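Long-range contact in acetylcholine-binding protein (Bulinus truncatus, PDB 2BJ0), which probably binds acetylcholine as a soluble pentameric homologue of the extracellular ligand-binding domain of nicotinic acetylcholine receptors: residues 87-100 with 111-123. Sequence-based numbering, arbitrary orientation.
Sequences FYNAIAAPELLSAD and IYVPSQRVRFTCD
Glu95 and Arg117 face each other as an antiparallel hydrogen-bonded pair in the immunoglobulin-like beta sandwich of this nicotinic-receptor homologue, their backbones joined by Glu95 N to Arg117 O (3.0 Å) and the return bond. Their side chains run alongside each other to a salt bridge, Arg117 NH2 to Glu95 OE1 at 3.0 Å and nearly straight; the carboxylate oxygen lies in the guanidinium plane, yet NH2 comes to it from above the carboxylate. Next along, Leu97 N bonds Ser115 O, and Ser98 OG, set between its own backbone N and carbonyl carbon (chi1 52°), accepts the Ser115 N-H (3.0 Å). Toward the interior, Val118 CG2 sits over one face of the Phe87 ring, 3.9 Å from its centroid, while Gln116 OE1 approaches the ring edge. With an alanine at Phe87, Val118 CG2 would probably lose the ring face it rests on and Gln116 OE1 the edge it meets. Ile91 N donates to Arg119 O (2.9 Å); past it a water accepts from Arg119 N and donates to Ala92 O. Ala92 CB rests over one face of the Arg119 guanidinium, 3.8 Å from NH1. Further out, Glu95 OE1 also accepts Ala93 N-H of a neighbouring subunit, so this edge lies at a subunit interface of the pentamer. Glu47 ties the two arginines together, OE1 to Arg117 NH1 and OE2 to Arg119 NE.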
# COMPACT_ATOMS: atom_id res chain seq x y z
N PHE A 87 -19.03 0.47 -3.57
CA PHE A 87 -19.66 -0.29 -4.64
C PHE A 87 -20.06 -1.63 -4.06
O PHE A 87 -19.20 -2.50 -3.81
CB PHE A 87 -18.70 -0.48 -5.80
CG PHE A 87 -18.27 0.81 -6.44
CD1 PHE A 87 -19.07 1.43 -7.38
CD2 PHE A 87 -17.05 1.39 -6.11
CE1 PHE A 87 -18.69 2.63 -7.97
CE2 PHE A 87 -16.66 2.61 -6.70
CZ PHE A 87 -17.49 3.22 -7.64
N TYR A 88 -21.36 -1.81 -3.87
CA TYR A 88 -21.92 -2.99 -3.22
C TYR A 88 -21.61 -4.29 -3.96
O TYR A 88 -21.54 -5.36 -3.32
CB TYR A 88 -23.43 -2.81 -3.05
CG TYR A 88 -23.80 -2.13 -1.75
CD1 TYR A 88 -23.47 -0.79 -1.51
CD2 TYR A 88 -24.43 -2.85 -0.73
CE1 TYR A 88 -23.79 -0.17 -0.28
CE2 TYR A 88 -24.76 -2.27 0.49
CZ TYR A 88 -24.45 -0.93 0.71
OH TYR A 88 -24.78 -0.40 1.96
N ASN A 89 -21.43 -4.22 -5.28
CA ASN A 89 -21.15 -5.42 -6.05
C ASN A 89 -19.70 -5.48 -6.55
O ASN A 89 -19.41 -6.18 -7.49
CB ASN A 89 -22.15 -5.61 -7.20
CG ASN A 89 -22.12 -4.48 -8.24
OD1 ASN A 89 -21.95 -3.29 -7.93
ND2 ASN A 89 -22.33 -4.86 -9.49
N ALA A 90 -18.82 -4.73 -5.92
CA ALA A 90 -17.43 -4.72 -6.35
C ALA A 90 -16.78 -6.03 -5.93
O ALA A 90 -17.14 -6.61 -4.89
CB ALA A 90 -16.68 -3.56 -5.75
N ILE A 91 -15.88 -6.52 -6.76
CA ILE A 91 -15.20 -7.75 -6.45
C ILE A 91 -13.70 -7.52 -6.25
O ILE A 91 -12.96 -8.46 -6.07
CB ILE A 91 -15.48 -8.84 -7.54
CG1 ILE A 91 -14.77 -8.50 -8.85
CG2 ILE A 91 -17.03 -9.08 -7.75
CD1 ILE A 91 -14.62 -9.74 -9.78
N ALA A 92 -13.26 -6.28 -6.31
CA ALA A 92 -11.87 -5.90 -6.01
C ALA A 92 -11.97 -4.50 -5.44
O ALA A 92 -13.00 -3.84 -5.64
CB ALA A 92 -11.00 -5.94 -7.28
N ALA A 93 -10.98 -4.06 -4.64
CA ALA A 93 -11.02 -2.72 -4.03
C ALA A 93 -10.93 -1.71 -5.19
O ALA A 93 -10.08 -1.87 -6.05
CB ALA A 93 -9.83 -2.52 -3.04
N PRO A 94 -11.83 -0.73 -5.29
CA PRO A 94 -11.73 0.21 -6.42
C PRO A 94 -10.44 1.00 -6.30
O PRO A 94 -10.06 1.36 -5.20
CB PRO A 94 -12.93 1.12 -6.23
CG PRO A 94 -13.25 0.99 -4.83
CD PRO A 94 -13.00 -0.46 -4.46
N GLU A 95 -9.77 1.26 -7.42
CA GLU A 95 -8.48 1.90 -7.40
C GLU A 95 -8.69 3.35 -7.76
O GLU A 95 -9.28 3.66 -8.81
CB GLU A 95 -7.54 1.22 -8.38
CG GLU A 95 -6.13 1.80 -8.33
CD GLU A 95 -5.14 0.98 -9.13
OE1 GLU A 95 -5.14 1.08 -10.36
OE2 GLU A 95 -4.36 0.22 -8.50
N LEU A 96 -8.25 4.23 -6.88
CA LEU A 96 -8.33 5.65 -7.12
C LEU A 96 -7.28 6.10 -8.13
O LEU A 96 -6.06 5.78 -7.99
CB LEU A 96 -8.22 6.43 -5.81
CG LEU A 96 -8.24 7.95 -5.87
CD1 LEU A 96 -9.65 8.41 -6.20
CD2 LEU A 96 -7.78 8.50 -4.50
N LEU A 97 -7.74 6.85 -9.14
CA LEU A 97 -6.91 7.25 -10.27
C LEU A 97 -6.62 8.75 -10.35
O LEU A 97 -5.90 9.22 -11.25
CB LEU A 97 -7.59 6.78 -11.57
CG LEU A 97 -8.08 5.34 -11.70
CD1 LEU A 97 -8.90 5.17 -13.00
CD2 LEU A 97 -6.89 4.41 -11.73
N SER A 98 -7.16 9.53 -9.43
CA SER A 98 -7.05 10.99 -9.50
C SER A 98 -6.63 11.47 -8.10
O SER A 98 -6.66 10.69 -7.15
CB SER A 98 -8.43 11.57 -9.82
OG SER A 98 -9.37 11.05 -8.90
N ALA A 99 -6.27 12.75 -7.97
CA ALA A 99 -5.87 13.34 -6.69
C ALA A 99 -7.05 13.35 -5.72
O ALA A 99 -8.17 13.64 -6.11
CB ALA A 99 -5.38 14.75 -6.92
N ASP A 100 -6.79 13.03 -4.45
CA ASP A 100 -7.89 12.88 -3.49
C ASP A 100 -8.17 14.18 -2.73
O ASP A 100 -7.73 14.36 -1.60
CB ASP A 100 -7.58 11.74 -2.52
CG ASP A 100 -8.82 10.97 -2.11
OD1 ASP A 100 -9.91 11.20 -2.70
OD2 ASP A 100 -8.79 10.11 -1.21
N ILE A 111 -17.81 19.63 -3.46
CA ILE A 111 -17.81 18.72 -4.58
C ILE A 111 -16.60 17.80 -4.45
O ILE A 111 -15.49 18.27 -4.10
CB ILE A 111 -17.79 19.47 -5.95
CG1 ILE A 111 -18.98 20.45 -6.04
CG2 ILE A 111 -17.87 18.45 -7.09
CD1 ILE A 111 -19.00 21.48 -7.27
N TYR A 112 -16.83 16.51 -4.71
CA TYR A 112 -15.82 15.49 -4.71
C TYR A 112 -16.03 14.58 -5.94
O TYR A 112 -17.13 14.05 -6.15
CB TYR A 112 -15.90 14.72 -3.39
CG TYR A 112 -14.90 13.59 -3.22
CD1 TYR A 112 -13.55 13.75 -3.53
CD2 TYR A 112 -15.32 12.37 -2.72
CE1 TYR A 112 -12.62 12.69 -3.37
CE2 TYR A 112 -14.44 11.30 -2.55
CZ TYR A 112 -13.09 11.47 -2.86
OH TYR A 112 -12.24 10.39 -2.66
N VAL A 113 -14.98 14.44 -6.76
CA VAL A 113 -15.07 13.70 -8.00
C VAL A 113 -13.90 12.75 -8.08
O VAL A 113 -12.93 13.05 -8.74
CB VAL A 113 -15.06 14.62 -9.25
CG1 VAL A 113 -15.32 13.78 -10.54
CG2 VAL A 113 -16.11 15.71 -9.14
N PRO A 114 -13.99 11.61 -7.42
CA PRO A 114 -12.98 10.58 -7.59
C PRO A 114 -13.06 9.85 -8.96
O PRO A 114 -14.15 9.45 -9.37
CB PRO A 114 -13.28 9.59 -6.43
CG PRO A 114 -14.70 9.82 -6.02
CD PRO A 114 -15.06 11.22 -6.47
N SER A 115 -11.94 9.68 -9.66
CA SER A 115 -11.92 8.73 -10.77
C SER A 115 -11.45 7.37 -10.25
O SER A 115 -10.32 7.29 -9.68
CB SER A 115 -11.02 9.24 -11.89
OG SER A 115 -11.04 8.30 -12.98
N GLN A 116 -12.25 6.31 -10.43
CA GLN A 116 -11.84 4.96 -9.94
C GLN A 116 -11.99 3.86 -10.96
O GLN A 116 -12.94 3.88 -11.77
CB GLN A 116 -12.61 4.54 -8.68
CG GLN A 116 -12.62 5.59 -7.53
CD GLN A 116 -13.73 5.34 -6.55
OE1 GLN A 116 -14.92 5.66 -6.81
NE2 GLN A 116 -13.39 4.75 -5.45
N ARG A 117 -11.08 2.91 -10.91
CA ARG A 117 -11.18 1.68 -11.69
C ARG A 117 -11.87 0.64 -10.81
O ARG A 117 -11.33 0.28 -9.77
CB ARG A 117 -9.79 1.17 -12.13
CG ARG A 117 -9.94 -0.14 -12.89
CD ARG A 117 -8.68 -0.70 -13.56
NE ARG A 117 -7.50 -0.66 -12.71
CZ ARG A 117 -6.61 -1.64 -12.62
NH1 ARG A 117 -6.78 -2.78 -13.29
NH2 ARG A 117 -5.57 -1.50 -11.83
N VAL A 118 -13.04 0.17 -11.27
CA VAL A 118 -13.95 -0.70 -10.52
C VAL A 118 -14.21 -2.02 -11.26
O VAL A 118 -14.55 -2.02 -12.44
CB VAL A 118 -15.34 0.01 -10.30
CG1 VAL A 118 -16.18 -0.76 -9.31
CG2 VAL A 118 -15.15 1.40 -9.75
N ARG A 119 -14.10 -3.13 -10.54
CA ARG A 119 -14.26 -4.46 -11.10
C ARG A 119 -15.46 -5.15 -10.49
O ARG A 119 -15.69 -5.07 -9.29
CB ARG A 119 -12.99 -5.31 -10.81
CG ARG A 119 -12.94 -6.66 -11.58
CD ARG A 119 -11.80 -7.60 -11.06
NE ARG A 119 -10.50 -6.98 -11.30
CZ ARG A 119 -9.34 -7.31 -10.71
NH1 ARG A 119 -9.30 -8.27 -9.78
NH2 ARG A 119 -8.22 -6.65 -11.02
N PHE A 120 -16.21 -5.87 -11.32
CA PHE A 120 -17.44 -6.53 -10.86
C PHE A 120 -17.83 -7.64 -11.83
O PHE A 120 -17.32 -7.70 -12.92
CB PHE A 120 -18.55 -5.50 -10.70
CG PHE A 120 -18.85 -4.75 -11.96
CD1 PHE A 120 -19.80 -5.25 -12.88
CD2 PHE A 120 -18.19 -3.56 -12.25
CE1 PHE A 120 -20.08 -4.58 -14.07
CE2 PHE A 120 -18.46 -2.89 -13.43
CZ PHE A 120 -19.41 -3.39 -14.35
N THR A 121 -18.72 -8.56 -11.41
CA THR A 121 -19.10 -9.65 -12.30
C THR A 121 -20.32 -9.27 -13.11
O THR A 121 -21.15 -8.49 -12.67
CB THR A 121 -19.37 -11.00 -11.55
OG1 THR A 121 -20.51 -10.85 -10.71
CG2 THR A 121 -18.30 -11.26 -10.54
N CYS A 122 -20.41 -9.85 -14.31
CA CYS A 122 -21.43 -9.56 -15.26
C CYS A 122 -21.48 -10.78 -16.15
O CYS A 122 -20.43 -11.32 -16.50
CB CYS A 122 -21.04 -8.33 -16.11
SG CYS A 122 -22.40 -7.70 -17.16
N ASP A 123 -22.68 -11.25 -16.48
CA ASP A 123 -22.83 -12.28 -17.54
C ASP A 123 -22.54 -11.72 -18.94
O ASP A 123 -23.32 -10.91 -19.48
CB ASP A 123 -24.25 -12.87 -17.49
CG ASP A 123 -24.38 -14.15 -18.28
OD1 ASP A 123 -23.51 -14.43 -19.14
OD2 ASP A 123 -25.34 -14.94 -18.11
O HOH W 1 -11.05 -9.79 -8.10
O HOH W 2 -12.91 -2.70 -7.86
O HOH W 3 -10.30 -2.60 -9.32
O HOH W 4 -10.30 12.35 -6.61